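Local coordinates for protein probable N-glycosylase/DNA lyase (Thermotoga maritima, PDB 3N0U) that belongs, as a probable N-glycosylase/DNA lyase, to the helix-hairpin-helix superfamily of DNA glycosylases and folds as an all-alpha chain, at residues A[57-62]-A[104-109]; A[47-52]-A[75-80]; A[126-131]-A[142-147]. One frame throughout, in Å; residues are numbered along the deposited sequence. Where two conformers were deposited one is given.

Interactions 1 and 2 share helix 47-59: its first half packs on residues 75-80, its last turn on helix 99-109, and the two contact centres lie about 12 Å apart. Phe51 of interaction 2 bridges them, its CZ 3.4 Å from Ile106 O of interaction 1. Interaction 3 joins the two helices of the helix-hairpin-helix motif, whose bound sodium ion sits at Val132, Ala135 and Ile138; Leu131 of interaction 3 and Asn109 of interaction 1 have side chains about 6 and 7 Å from it. Interaction 3 also reaches the shared helix, since Cys57 SG is 3.4 Å from Phe146 N. Interactions 2 and 3, about 17 Å apart between centres, meet where Leu50 O approaches Phe146 CE1.

Interaction 1: residues A[57-62]-A[104-109]; sequences CVLTAN and EFIVEN
Val58 and Ile106 mark where the backbones come nearest, with 7.3 Å between their CA atoms, as the last turn of helix 47-59 packs on helix 99-109. This is a helix-helix interface in the buried interior of the all-helical glycosylase fold, and no hydrogen bond crosses it. Compact, beta-branched Val58 suits the centre because its two methyls reach different neighbours. CG1, swung anti to the backbone N (chi1 169°), meets Phe105 at CB and at the edge of its ring, 4.1 Å from CD2. The same methyl lies 4.1 Å from Ile106 CG1. Longer Ile106 extends the contact to Leu59: its CD1 reaches Leu59 CD2 at 3.9 Å, the two side chains crossing at about a right angle. These aliphatic groups suit a buried interface because they need no hydrogen-bond partner.

Asn109 is the polar exception. Its OD1 accepts a hydrogen bond from the backbone N of Lys136, in the hairpin that holds the sodium ion, which ties the end of this segment to that loop. Coming from the opposite direction, Val58 rests its CG2 methyl 3.9 Å from Asn109 ND2.

Interaction 2: residues A[47-52]-A[75-80]; sequences EEDLFC and IGKGFV
Phe51 and Val80 meet in the apolar centre, where ring atom CD1 of Phe51 lies 4.0 Å from Val80 CG2 and the two side chains approach at a slant. With CG of Phe51 anti to the backbone N (chi1 -170°), the ring points to the short helix 78-81, and its CE1 comes 4.2 Å from Phe79 CB. The same edge of Phe51 faces a backbone carbonyl: Phe79 O lies near the ring plane, 3.3 Å from CE1, where the slightly positive ring hydrogens suit an oxygen. That oxygen is also hydrogen-bonded by Arg110 NH2. Phe79 itself has a face covered by Ile75 CG2, 3.7 Å above the ring centre. At its edge, in one of two conformers of Cys52, SG comes 4.1 Å from Phe79 CD2, a sulfur-aromatic contact that the second conformer makes doubtful.

Farther out, Val80 serves both environments. Its CG2 touches the aliphatic CG of Glu48 as well as Phe51, while CG1 lies beside the carboxylate. The extended Glu48 chain crosses Lys77 at about a right angle, and their charged ends form a salt bridge, Lys77 NZ donating to Glu48 OE1 over 3.0 Å nearly in line with the C-O bond. A bend at the last torsion of Lys77 (chi4 -64°) turns the ammonium to this carboxylate, with Asp49 OD1 a more distant opposite charge at 4.2 Å.

Gly76, with its positive phi of 58°, suits the corner of the type II' beta turn from Ile75 to Gly78; at Gly78 a side chain would run into Ile75 CG2. The turn links helix 65-75 to helix 78-81, whose Phe79 and Val80 pack on helix 47-59 in the all-alpha fold of a helix-hairpin-helix family glycosylase.

Interaction 3: residues A[126-131]-A[142-147]; sequences QSREFL and EASHFL
Arg128 runs across the face of helix 140-148, where its CB, CG, CD and NH1 each meet a residue. Its CB lies 3.9 Å from Leu147 CD1, and CG then rests 3.8 Å from the CB of Ala143, whose small side chain lets the CA atoms of Arg128 and Ala143 come within 5.4 Å of each other. CD passes Ser144 OG at 3.2 Å. A bend at chi3 (66°) then turns the guanidinium so that this oxygen lies at its edge, in its plane. NH1 donates to Ser144 OG over 2.9 Å in a nearly straight bond (164°); the same NH1 forms a salt bridge to Glu188 of helix 181-198, which probably balances the guanidinium charge. Ser144 OG is itself bonded to Trp140 O, which helps to set its rotation.

The segments lie on the two helices of a helix-hairpin-helix motif; the axes of residues 126-131 and 142-147 approach to 9.0 Å, with 129° between their directions. The sodium ion lies in the hairpin between the helices, at Val132, Ala135 and Ile138.

On the other flank, Leu131 suits its apolar neighbours: its CB meets Ala143 CB at 3.9 Å, while CD1 presses obliquely on the Phe146 ring, 3.6 Å from CD2. Leu147 reaches back between Ser127 and Arg128, its CD1 touching Ser127 CB.

Interaction 1: residues A[57-62]-A[104-109]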
loop_
_atom_site.group_PDB
_atom_site.type_symbol
_atom_site.label_atom_id
_atom_site.label_comp_id
_atom_site.label_asym_id
_atom_site.label_seq_id
_atom_site.Cartn_x
_atom_site.Cartn_y
_atom_site.Cartn_z
ATOM N N CYS A 57 1.927 0.502 -6.727
ATOM C CA CYS A 57 0.743 0.931 -6.005
ATOM C C CYS A 57 -0.372 1.430 -6.943
ATOM O O CYS A 57 -1.555 1.229 -6.677
ATOM C CB CYS A 57 1.110 1.979 -4.950
ATOM S SG CYS A 57 2.173 1.306 -3.651
ATOM N N VAL A 58 0.002 2.036 -8.055
ATOM C CA VAL A 58 -0.978 2.400 -9.078
ATOM C C VAL A 58 -1.681 1.132 -9.589
ATOM O O VAL A 58 -2.904 1.097 -9.761
ATOM C CB VAL A 58 -0.301 3.141 -10.251
ATOM C CG1 VAL A 58 -1.242 3.288 -11.424
ATOM C CG2 VAL A 58 0.209 4.508 -9.805
ATOM N N LEU A 59 -0.903 0.089 -9.820
ATOM C CA LEU A 59 -1.444 -1.133 -10.430
ATOM C C LEU A 59 -2.274 -1.971 -9.487
ATOM O O LEU A 59 -3.149 -2.717 -9.939
ATOM C CB LEU A 59 -0.324 -2.016 -10.968
ATOM C CG LEU A 59 0.515 -1.390 -12.077
ATOM C CD1 LEU A 59 1.630 -2.341 -12.470
ATOM C CD2 LEU A 59 -0.316 -0.999 -13.286
ATOM N N THR A 60 -2.018 -1.880 -8.187
ATOM C CA THR A 60 -2.758 -2.720 -7.262
ATOM C C THR A 60 -3.931 -2.014 -6.604
ATOM O O THR A 60 -4.515 -2.556 -5.666
ATOM C CB THR A 60 -1.843 -3.281 -6.174
ATOM O OG1 THR A 60 -1.258 -2.202 -5.446
ATOM C CG2 THR A 60 -0.760 -4.155 -6.796
ATOM N N ALA A 61 -4.334 -0.860 -7.131
ATOM C CA ALA A 61 -5.446 -0.097 -6.541
ATOM C C ALA A 61 -6.706 -0.930 -6.396
ATOM O O ALA A 61 -7.403 -0.840 -5.370
ATOM C CB ALA A 61 -5.742 1.130 -7.353
ATOM N N ASN A 62 -6.997 -1.724 -7.421
ATOM C CA ASN A 62 -8.137 -2.629 -7.421
ATOM C C ASN A 62 -7.718 -3.960 -8.027
ATOM O O ASN A 62 -8.418 -4.525 -8.871
ATOM C CB ASN A 62 -9.303 -2.045 -8.228
ATOM C CG ASN A 62 -10.138 -1.048 -7.431
ATOM O OD1 ASN A 62 -9.936 -0.859 -6.230
ATOM N ND2 ASN A 62 -11.101 -0.421 -8.098
ATOM N N GLU A 104 -1.401 5.245 -18.493
ATOM C CA GLU A 104 -1.475 6.694 -18.591
ATOM C C GLU A 104 -1.114 7.352 -17.268
ATOM O O GLU A 104 -0.364 8.342 -17.239
ATOM C CB GLU A 104 -2.869 7.118 -19.055
ATOM C CG GLU A 104 -3.127 6.796 -20.526
ATOM C CD GLU A 104 -4.538 7.061 -21.002
ATOM O OE1 GLU A 104 -5.370 7.533 -20.210
ATOM O OE2 GLU A 104 -4.803 6.802 -22.198
ATOM N N PHE A 105 -1.629 6.799 -16.174
ATOM C CA PHE A 105 -1.282 7.290 -14.845
ATOM C C PHE A 105 0.220 7.246 -14.612
ATOM O O PHE A 105 0.812 8.220 -14.148
ATOM C CB PHE A 105 -1.946 6.462 -13.739
ATOM C CG PHE A 105 -3.438 6.576 -13.673
ATOM C CD1 PHE A 105 -4.113 7.653 -14.204
ATOM C CD2 PHE A 105 -4.167 5.572 -13.062
ATOM C CE1 PHE A 105 -5.496 7.726 -14.124
ATOM C CE2 PHE A 105 -5.534 5.644 -12.959
ATOM C CZ PHE A 105 -6.206 6.718 -13.498
ATOM N N ILE A 106 0.830 6.110 -14.926
ATOM C CA ILE A 106 2.258 5.902 -14.665
ATOM C C ILE A 106 3.084 6.896 -15.496
ATOM O O ILE A 106 4.029 7.540 -14.983
ATOM C CB ILE A 106 2.661 4.433 -14.913
ATOM C CG1 ILE A 106 2.039 3.569 -13.818
ATOM C CG2 ILE A 106 4.175 4.251 -14.917
ATOM C CD1 ILE A 106 1.977 2.086 -14.158
ATOM N N VAL A 107 2.760 7.015 -16.774
ATOM C CA VAL A 107 3.496 7.931 -17.633
ATOM C C VAL A 107 3.397 9.364 -17.072
ATOM O O VAL A 107 4.404 10.098 -16.996
ATOM C CB VAL A 107 2.997 7.873 -19.085
ATOM C CG1 VAL A 107 3.638 8.979 -19.899
ATOM C CG2 VAL A 107 3.350 6.534 -19.711
ATOM N N GLU A 108 2.192 9.767 -16.675
ATOM C CA GLU A 108 1.985 11.113 -16.137
ATOM C C GLU A 108 2.791 11.329 -14.865
ATOM O O GLU A 108 3.306 12.420 -14.614
ATOM C CB GLU A 108 0.506 11.369 -15.855
ATOM C CG GLU A 108 -0.373 11.446 -17.072
ATOM C CD GLU A 108 -1.851 11.582 -16.701
ATOM O OE1 GLU A 108 -2.475 10.568 -16.303
ATOM O OE2 GLU A 108 -2.381 12.711 -16.785
ATOM N N ASN A 109 2.911 10.284 -14.063
ATOM C CA ASN A 109 3.600 10.389 -12.782
ATOM C C ASN A 109 5.103 10.561 -12.922
ATOM O O ASN A 109 5.795 10.829 -11.936
ATOM C CB ASN A 109 3.293 9.162 -11.927
ATOM C CG ASN A 109 1.923 9.205 -11.359
ATOM O OD1 ASN A 109 1.308 10.256 -11.314
ATOM N ND2 ASN A 109 1.422 8.065 -10.924
#

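Interaction 2: residues A[47-52]-A[75-80]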
loop_
_atom_site.group_PDB
_atom_site.type_symbol
_atom_site.label_atom_id
_atom_site.label_comp_id
_atom_site.label_asym_id
_atom_site.label_seq_id
_atom_site.Cartn_x
_atom_site.Cartn_y
_atom_site.Cartn_z
ATOM N N GLU A 47 15.689 7.218 -7.047
ATOM C CA GLU A 47 14.429 7.780 -7.516
ATOM C C GLU A 47 13.685 6.776 -8.382
ATOM O O GLU A 47 12.481 6.608 -8.252
ATOM C CB GLU A 47 14.654 9.080 -8.303
ATOM C CG GLU A 47 15.102 10.253 -7.457
ATOM C CD GLU A 47 13.959 10.931 -6.692
ATOM O OE1 GLU A 47 12.788 10.799 -7.113
ATOM O OE2 GLU A 47 14.237 11.615 -5.679
ATOM N N GLU A 48 14.391 6.107 -9.278
ATOM C CA GLU A 48 13.735 5.131 -10.129
ATOM C C GLU A 48 13.219 3.933 -9.355
ATOM O O GLU A 48 12.135 3.428 -9.666
ATOM C CB GLU A 48 14.658 4.683 -11.247
ATOM C CG GLU A 48 14.935 5.796 -12.252
ATOM C CD GLU A 48 15.714 5.332 -13.462
ATOM O OE1 GLU A 48 16.084 4.141 -13.514
ATOM O OE2 GLU A 48 15.953 6.172 -14.362
ATOM N N ASP A 49 13.968 3.472 -8.355
ATOM C CA ASP A 49 13.478 2.375 -7.524
ATOM C C ASP A 49 12.159 2.773 -6.826
ATOM O O ASP A 49 11.196 1.988 -6.720
ATOM C CB ASP A 49 14.497 2.022 -6.434
ATOM C CG ASP A 49 15.781 1.412 -6.971
ATOM O OD1 ASP A 49 15.769 0.824 -8.081
ATOM O OD2 ASP A 49 16.816 1.503 -6.246
ATOM N N LEU A 50 12.118 3.991 -6.314
ATOM C CA LEU A 50 10.926 4.465 -5.635
ATOM C C LEU A 50 9.785 4.617 -6.640
ATOM O O LEU A 50 8.634 4.322 -6.336
ATOM C CB LEU A 50 11.204 5.803 -4.945
ATOM C CG LEU A 50 12.185 5.722 -3.772
ATOM C CD1 LEU A 50 12.537 7.100 -3.314
ATOM C CD2 LEU A 50 11.580 4.937 -2.627
ATOM N N PHE A 51 10.104 5.067 -7.846
ATOM C CA PHE A 51 9.088 5.219 -8.877
ATOM C C PHE A 51 8.449 3.878 -9.246
ATOM O O PHE A 51 7.245 3.792 -9.514
ATOM C CB PHE A 51 9.671 5.861 -10.144
ATOM C CG PHE A 51 8.615 6.236 -11.129
ATOM C CD1 PHE A 51 8.294 5.398 -12.186
ATOM C CD2 PHE A 51 7.875 7.385 -10.940
ATOM C CE1 PHE A 51 7.294 5.748 -13.076
ATOM C CE2 PHE A 51 6.867 7.717 -11.802
ATOM C CZ PHE A 51 6.572 6.899 -12.867
ATOM N N CYS A 52 9.247 2.828 -9.266
ATOM C CA CYS A 52 8.695 1.522 -9.591
ATOM C C CYS A 52 7.748 1.052 -8.485
ATOM O O CYS A 52 6.730 0.418 -8.770
ATOM C CB CYS A 52 9.804 0.511 -9.836
ATOM S SG CYS A 52 10.711 0.829 -11.363
ATOM N N ILE A 75 8.031 -5.900 -15.963
ATOM C CA ILE A 75 8.228 -4.601 -16.597
ATOM C C ILE A 75 9.476 -3.893 -16.061
ATOM O O ILE A 75 10.234 -3.297 -16.817
ATOM C CB ILE A 75 6.970 -3.737 -16.414
ATOM C CG1 ILE A 75 5.820 -4.357 -17.221
ATOM C CG2 ILE A 75 7.229 -2.306 -16.835
ATOM C CD1 ILE A 75 4.441 -3.796 -16.874
ATOM N N GLY A 76 9.680 -3.952 -14.754
ATOM C CA GLY A 76 10.872 -3.373 -14.154
ATOM C C GLY A 76 10.991 -1.896 -14.474
ATOM O O GLY A 76 10.032 -1.142 -14.331
ATOM N N LYS A 77 12.160 -1.482 -14.945
ATOM C CA LYS A 77 12.402 -0.069 -15.224
ATOM C C LYS A 77 11.589 0.452 -16.424
ATOM O O LYS A 77 11.609 1.645 -16.722
ATOM C CB LYS A 77 13.900 0.187 -15.430
ATOM C CG LYS A 77 14.710 0.041 -14.130
ATOM C CD LYS A 77 16.186 0.341 -14.364
ATOM C CE LYS A 77 16.962 0.399 -13.057
ATOM N NZ LYS A 77 16.503 1.513 -12.188
ATOM N N GLY A 78 10.861 -0.437 -17.090
ATOM C CA GLY A 78 9.947 -0.021 -18.140
ATOM C C GLY A 78 8.949 1.014 -17.630
ATOM O O GLY A 78 8.451 1.843 -18.386
ATOM N N PHE A 79 8.627 0.974 -16.342
ATOM C CA PHE A 79 7.728 1.987 -15.795
ATOM C C PHE A 79 8.295 3.390 -15.993
ATOM O O PHE A 79 7.547 4.351 -16.090
ATOM C CB PHE A 79 7.484 1.784 -14.306
ATOM C CG PHE A 79 6.692 0.548 -13.973
ATOM C CD1 PHE A 79 5.492 0.279 -14.613
ATOM C CD2 PHE A 79 7.167 -0.353 -13.042
ATOM C CE1 PHE A 79 4.752 -0.852 -14.301
ATOM C CE2 PHE A 79 6.455 -1.481 -12.730
ATOM C CZ PHE A 79 5.234 -1.739 -13.370
ATOM N N VAL A 80 9.621 3.494 -15.999
ATOM C CA VAL A 80 10.304 4.773 -16.139
ATOM C C VAL A 80 10.420 5.208 -17.596
ATOM O O VAL A 80 10.223 6.392 -17.909
ATOM C CB VAL A 80 11.728 4.695 -15.533
ATOM C CG1 VAL A 80 12.494 5.996 -15.748
ATOM C CG2 VAL A 80 11.644 4.391 -14.065
#

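Interaction 3: residues A[126-131]-A[142-147]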
loop_
_atom_site.group_PDB
_atom_site.type_symbol
_atom_site.label_atom_id
_atom_site.label_comp_id
_atom_site.label_asym_id
_atom_site.label_seq_id
_atom_site.Cartn_x
_atom_site.Cartn_y
_atom_site.Cartn_z
ATOM N N GLN A 126 2.228 14.618 5.547
ATOM C CA GLN A 126 2.306 15.643 4.517
ATOM C C GLN A 126 2.626 15.000 3.164
ATOM O O GLN A 126 2.073 15.390 2.136
ATOM C CB GLN A 126 3.334 16.705 4.882
ATOM C CG GLN A 126 2.994 17.445 6.152
ATOM C CD GLN A 126 3.974 18.544 6.449
ATOM O OE1 GLN A 126 4.844 18.842 5.635
ATOM N NE2 GLN A 126 3.841 19.158 7.615
ATOM N N SER A 127 3.511 14.010 3.162
ATOM C CA SER A 127 3.845 13.318 1.917
ATOM C C SER A 127 2.631 12.615 1.332
ATOM O O SER A 127 2.426 12.636 0.128
ATOM C CB SER A 127 4.994 12.333 2.139
ATOM O OG SER A 127 6.164 13.072 2.448
ATOM N N ARG A 128 1.801 12.030 2.183
ATOM C CA ARG A 128 0.601 11.369 1.690
ATOM C C ARG A 128 -0.340 12.392 1.045
ATOM O O ARG A 128 -0.893 12.132 -0.017
ATOM C CB ARG A 128 -0.122 10.616 2.813
ATOM C CG ARG A 128 -1.519 10.160 2.404
ATOM C CD ARG A 128 -2.053 9.125 3.364
ATOM N NE ARG A 128 -2.268 9.715 4.672
ATOM C CZ ARG A 128 -2.514 9.040 5.780
ATOM N NH1 ARG A 128 -2.562 7.723 5.760
ATOM N NH2 ARG A 128 -2.716 9.699 6.908
ATOM N N GLU A 129 -0.502 13.560 1.671
ATOM C CA GLU A 129 -1.355 14.612 1.120
ATOM C C GLU A 129 -0.859 14.993 -0.274
ATOM O O GLU A 129 -1.639 15.180 -1.199
ATOM C CB GLU A 129 -1.349 15.859 2.016
ATOM C CG GLU A 129 -2.179 15.717 3.280
ATOM C CD GLU A 129 -2.063 16.932 4.211
ATOM O OE1 GLU A 129 -1.447 17.946 3.815
ATOM O OE2 GLU A 129 -2.583 16.860 5.347
ATOM N N PHE A 130 0.452 15.122 -0.405
ATOM C CA PHE A 130 1.049 15.482 -1.688
ATOM C C PHE A 130 0.732 14.476 -2.773
ATOM O O PHE A 130 0.372 14.841 -3.875
ATOM C CB PHE A 130 2.562 15.621 -1.571
ATOM C CG PHE A 130 3.231 15.882 -2.891
ATOM C CD1 PHE A 130 3.660 14.831 -3.683
ATOM C CD2 PHE A 130 3.373 17.175 -3.361
ATOM C CE1 PHE A 130 4.251 15.067 -4.914
ATOM C CE2 PHE A 130 3.969 17.420 -4.597
ATOM C CZ PHE A 130 4.402 16.369 -5.369
ATOM N N LEU A 131 0.874 13.200 -2.452
ATOM C CA LEU A 131 0.656 12.157 -3.430
ATOM C C LEU A 131 -0.809 12.065 -3.805
ATOM O O LEU A 131 -1.134 11.847 -4.962
ATOM C CB LEU A 131 1.146 10.821 -2.878
ATOM C CG LEU A 131 2.656 10.697 -2.755
ATOM C CD1 LEU A 131 2.993 9.494 -1.896
ATOM C CD2 LEU A 131 3.340 10.622 -4.136
ATOM N N GLU A 142 -3.769 4.273 -1.617
ATOM C CA GLU A 142 -2.585 3.926 -2.383
ATOM C C GLU A 142 -1.368 4.748 -1.970
ATOM O O GLU A 142 -0.245 4.263 -2.039
ATOM C CB GLU A 142 -2.865 4.084 -3.882
ATOM C CG GLU A 142 -4.016 3.220 -4.422
ATOM C CD GLU A 142 -5.486 3.740 -4.138
ATOM O OE1 GLU A 142 -5.744 4.905 -3.709
ATOM O OE2 GLU A 142 -6.415 2.937 -4.390
ATOM N N ALA A 143 -1.584 5.994 -1.556
ATOM C CA ALA A 143 -0.487 6.819 -1.057
ATOM C C ALA A 143 0.036 6.246 0.255
ATOM O O ALA A 143 1.256 6.194 0.486
ATOM C CB ALA A 143 -0.949 8.239 -0.838
ATOM N N SER A 144 -0.870 5.818 1.128
ATOM C CA SER A 144 -0.466 5.148 2.360
ATOM C C SER A 144 0.333 3.894 2.078
ATOM O O SER A 144 1.331 3.624 2.729
ATOM C CB SER A 144 -1.692 4.781 3.179
ATOM O OG SER A 144 -2.480 5.938 3.428
ATOM N N HIS A 145 -0.130 3.141 1.097
ATOM C CA HIS A 145 0.499 1.905 0.673
ATOM C C HIS A 145 1.926 2.134 0.182
ATOM O O HIS A 145 2.854 1.436 0.611
ATOM C CB HIS A 145 -0.359 1.311 -0.438
ATOM C CG HIS A 145 -0.003 -0.084 -0.818
ATOM N ND1 HIS A 145 -0.625 -0.734 -1.860
ATOM C CD2 HIS A 145 0.879 -0.968 -0.291
ATOM C CE1 HIS A 145 -0.133 -1.956 -1.973
ATOM N NE2 HIS A 145 0.782 -2.124 -1.033
ATOM N N PHE A 146 2.092 3.110 -0.713
ATOM C CA PHE A 146 3.413 3.460 -1.221
ATOM C C PHE A 146 4.354 3.822 -0.063
ATOM O O PHE A 146 5.478 3.306 0.034
ATOM C CB PHE A 146 3.317 4.628 -2.217
ATOM C CG PHE A 146 4.651 5.241 -2.582
ATOM C CD1 PHE A 146 5.545 4.560 -3.373
ATOM C CD2 PHE A 146 4.989 6.483 -2.115
ATOM C CE1 PHE A 146 6.755 5.113 -3.698
ATOM C CE2 PHE A 146 6.209 7.039 -2.427
ATOM C CZ PHE A 146 7.087 6.345 -3.224
ATOM N N LEU A 147 3.918 4.722 0.802
ATOM C CA LEU A 147 4.787 5.163 1.887
ATOM C C LEU A 147 5.170 3.999 2.810
ATOM O O LEU A 147 6.343 3.810 3.155
ATOM C CB LEU A 147 4.155 6.343 2.636
ATOM C CG LEU A 147 4.112 7.636 1.796
ATOM C CD1 LEU A 147 3.203 8.668 2.426
ATOM C CD2 LEU A 147 5.519 8.207 1.596
#